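PKS_KS domain-containing protein (Photorhabdus luminescens subsp. laumondii, PDB 6SMO) probably works as a beta-ketoacyl-ACP synthase, a thiolase-fold condensing enzyme that extends acyl chains, and holds a polyketone chain in its pocket. Local coordinates at residues 354-362 with 403-411. Residues are numbered along the deposited sequence; the frame is centred on the assembly and turned at random.
Sequences SAFGIPINS and DCDLDYIPN
Leu406 lays its CD2 methyl over one face of the Phe356 ring, off toward the rim, with 4.1 Å from CD2 to Phe356 CD1. This is an outer corner of the thiolase fold: 360-361 is an edge strand of the mixed sheet, hydrogen-bonded through Pro359 and Asn361 to Ile329 of strand 326-330, and the loop 403-411 runs along its outer side. The same CD2 reaches Ala355 CB, while Leu406 CD1 meets Ile360 CD1 at 3.7 Å, and Ile347 of helix 337-350 packs on Ala355 and Ile360. At the ring's edge stands the Asp405 carboxylate, its plane 88° from that of Phe356; OD2 is near CE1, and OD1 has its own salt bridge to Lys348. A single backbone hydrogen bond ties the segments, from Ile360 N to Asp407 O at 3.0 Å. Next to it the Ile360 carbonyl receives a CA-H...O contact from Tyr408, whose hydroxyl is anchored on Ser344. Ile409 CD1 touches Pro359 CB at 3.5 Å. Asp407 forms an Asx turn within the loop: with CG anti to its own N (chi1 -177°), OD1 takes the Ile409 N-H at 3.1 Å, on the anti side and 32° out of the carboxylate plane.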
loop_
_atom_site.group_PDB
_atom_site.type_symbol
_atom_site.label_atom_id
_atom_site.label_comp_id
_atom_site.label_asym_id
_atom_site.label_seq_id
_atom_site.Cartn_x
_atom_site.Cartn_y
_atom_site.Cartn_z
ATOM N N SER B 354 27.802 -19.644 -2.939
ATOM C CA SER B 354 28.091 -19.126 -1.575
ATOM C C SER B 354 26.807 -19.031 -0.736
ATOM O O SER B 354 26.916 -18.676 0.454
ATOM C CB SER B 354 28.781 -17.788 -1.652
ATOM O OG SER B 354 29.925 -17.853 -2.492
ATOM N N ALA B 355 25.645 -19.335 -1.327
ATOM C CA ALA B 355 24.304 -19.171 -0.717
ATOM C C ALA B 355 24.061 -20.223 0.374
ATOM O O ALA B 355 23.305 -19.921 1.320
ATOM C CB ALA B 355 23.243 -19.250 -1.788
ATOM N N PHE B 356 24.670 -21.407 0.246
ATOM C CA PHE B 356 24.382 -22.612 1.071
ATOM C C PHE B 356 24.819 -22.395 2.527
ATOM O O PHE B 356 24.093 -22.848 3.435
ATOM C CB PHE B 356 25.043 -23.850 0.459
ATOM C CG PHE B 356 24.364 -24.354 -0.790
ATOM C CD1 PHE B 356 23.273 -25.206 -0.710
ATOM C CD2 PHE B 356 24.806 -23.967 -2.047
ATOM C CE1 PHE B 356 22.645 -25.666 -1.857
ATOM C CE2 PHE B 356 24.176 -24.428 -3.193
ATOM C CZ PHE B 356 23.098 -25.276 -3.097
ATOM N N GLY B 357 25.958 -21.729 2.741
ATOM C CA GLY B 357 26.534 -21.480 4.079
ATOM C C GLY B 357 25.700 -20.522 4.914
ATOM O O GLY B 357 25.692 -20.679 6.150
ATOM N N ILE B 358 25.021 -19.570 4.266
ATOM C CA ILE B 358 24.368 -18.393 4.915
ATOM C C ILE B 358 23.128 -18.852 5.680
ATOM O O ILE B 358 22.217 -19.429 5.089
ATOM C CB ILE B 358 24.030 -17.312 3.867
ATOM C CG1 ILE B 358 25.295 -16.771 3.194
ATOM C CG2 ILE B 358 23.202 -16.195 4.485
ATOM C CD1 ILE B 358 25.041 -16.035 1.900
ATOM N N PRO B 359 23.057 -18.616 7.012
ATOM C CA PRO B 359 21.825 -18.833 7.772
ATOM C C PRO B 359 20.678 -17.932 7.287
ATOM O O PRO B 359 20.857 -16.727 7.240
ATOM C CB PRO B 359 22.211 -18.493 9.223
ATOM C CG PRO B 359 23.721 -18.608 9.252
ATOM C CD PRO B 359 24.166 -18.176 7.872
ATOM N N ILE B 360 19.544 -18.543 6.928
ATOM C CA ILE B 360 18.295 -17.863 6.468
ATOM C C ILE B 360 17.157 -18.304 7.395
ATOM O O ILE B 360 17.051 -19.515 7.635
ATOM C CB ILE B 360 17.995 -18.210 4.994
ATOM C CG1 ILE B 360 19.196 -17.945 4.081
ATOM C CG2 ILE B 360 16.752 -17.482 4.505
ATOM C CD1 ILE B 360 19.209 -18.782 2.825
ATOM N N ASN B 361 16.341 -17.374 7.901
ATOM C CA ASN B 361 15.222 -17.703 8.828
ATOM C C ASN B 361 13.952 -16.938 8.443
ATOM O O ASN B 361 14.039 -15.972 7.657
ATOM C CB ASN B 361 15.589 -17.452 10.294
ATOM C CG ASN B 361 16.022 -16.030 10.585
ATOM O OD1 ASN B 361 15.977 -15.164 9.714
ATOM N ND2 ASN B 361 16.445 -15.780 11.813
ATOM N N SER B 362 12.818 -17.389 8.987
ATOM C CA SER B 362 11.480 -16.750 8.894
ATOM C C SER B 362 10.867 -16.678 10.297
ATOM O O SER B 362 10.769 -17.737 10.947
ATOM C CB SER B 362 10.587 -17.506 7.947
ATOM O OG SER B 362 9.287 -16.936 7.910
ATOM N N ASP B 403 13.660 -28.964 -3.098
ATOM C CA ASP B 403 13.785 -27.679 -3.841
ATOM C C ASP B 403 14.405 -26.616 -2.925
ATOM O O ASP B 403 15.346 -25.930 -3.374
ATOM C CB ASP B 403 12.434 -27.215 -4.391
ATOM C CG ASP B 403 11.825 -28.156 -5.417
ATOM O OD1 ASP B 403 12.597 -28.819 -6.138
ATOM O OD2 ASP B 403 10.580 -28.216 -5.486
ATOM N N CYS B 404 13.884 -26.481 -1.701
ATOM C CA CYS B 404 14.411 -25.587 -0.633
ATOM C C CYS B 404 15.520 -26.317 0.135
ATOM O O CYS B 404 15.196 -27.013 1.119
ATOM C CB CYS B 404 13.300 -25.157 0.320
ATOM S SG CYS B 404 11.954 -24.254 -0.490
ATOM N N ASP B 405 16.777 -26.163 -0.300
ATOM C CA ASP B 405 17.945 -26.933 0.214
ATOM C C ASP B 405 19.045 -25.976 0.698
ATOM O O ASP B 405 20.233 -26.324 0.544
ATOM C CB ASP B 405 18.462 -27.911 -0.846
ATOM C CG ASP B 405 18.951 -27.250 -2.125
ATOM O OD1 ASP B 405 18.443 -26.159 -2.455
ATOM O OD2 ASP B 405 19.839 -27.832 -2.780
ATOM N N LEU B 406 18.666 -24.831 1.276
ATOM C CA LEU B 406 19.595 -23.879 1.949
ATOM C C LEU B 406 19.528 -24.112 3.463
ATOM O O LEU B 406 18.671 -24.902 3.903
ATOM C CB LEU B 406 19.205 -22.440 1.595
ATOM C CG LEU B 406 19.321 -22.061 0.118
ATOM C CD1 LEU B 406 18.559 -20.777 -0.173
ATOM C CD2 LEU B 406 20.777 -21.920 -0.299
ATOM N N ASP B 407 20.407 -23.452 4.225
ATOM C CA ASP B 407 20.429 -23.491 5.712
ATOM C C ASP B 407 19.307 -22.585 6.231
ATOM O O ASP B 407 19.409 -21.358 6.037
ATOM C CB ASP B 407 21.800 -23.075 6.255
ATOM C CG ASP B 407 21.941 -23.165 7.767
ATOM O OD1 ASP B 407 20.961 -23.564 8.432
ATOM O OD2 ASP B 407 23.034 -22.836 8.270
ATOM N N TYR B 408 18.279 -23.168 6.858
ATOM C CA TYR B 408 17.069 -22.456 7.350
ATOM C C TYR B 408 17.038 -22.420 8.885
ATOM O O TYR B 408 16.021 -21.950 9.438
ATOM C CB TYR B 408 15.802 -23.092 6.774
ATOM C CG TYR B 408 15.734 -23.054 5.269
ATOM C CD1 TYR B 408 15.738 -21.848 4.585
ATOM C CD2 TYR B 408 15.677 -24.221 4.524
ATOM C CE1 TYR B 408 15.687 -21.802 3.200
ATOM C CE2 TYR B 408 15.623 -24.192 3.141
ATOM C CZ TYR B 408 15.626 -22.980 2.475
ATOM O OH TYR B 408 15.573 -22.945 1.112
ATOM N N ILE B 409 18.108 -22.877 9.547
ATOM C CA ILE B 409 18.279 -22.818 11.031
ATOM C C ILE B 409 17.065 -23.475 11.686
ATOM O O ILE B 409 16.296 -22.814 12.382
ATOM C CB ILE B 409 18.465 -21.360 11.501
ATOM C CG1 ILE B 409 19.383 -20.562 10.568
ATOM C CG2 ILE B 409 18.955 -21.307 12.941
ATOM C CD1 ILE B 409 18.957 -19.127 10.398
ATOM N N PRO B 410 16.845 -24.793 11.475
ATOM C CA PRO B 410 15.610 -25.444 11.914
ATOM C C PRO B 410 15.544 -25.715 13.426
ATOM O O PRO B 410 16.439 -26.358 13.945
ATOM C CB PRO B 410 15.623 -26.760 11.121
ATOM C CG PRO B 410 17.094 -27.074 10.951
ATOM C CD PRO B 410 17.765 -25.724 10.799
ATOM N N ASN B 411 14.504 -25.187 14.084
ATOM C CA ASN B 411 14.018 -25.592 15.434
ATOM C C ASN B 411 14.860 -24.933 16.536
ATOM O O ASN B 411 14.256 -24.254 17.391
ATOM C CB ASN B 411 13.946 -27.116 15.568
ATOM C CG ASN B 411 13.076 -27.757 14.506
ATOM O OD1 ASN B 411 12.118 -27.151 14.030
ATOM N ND2 ASN B 411 13.401 -28.982 14.125
#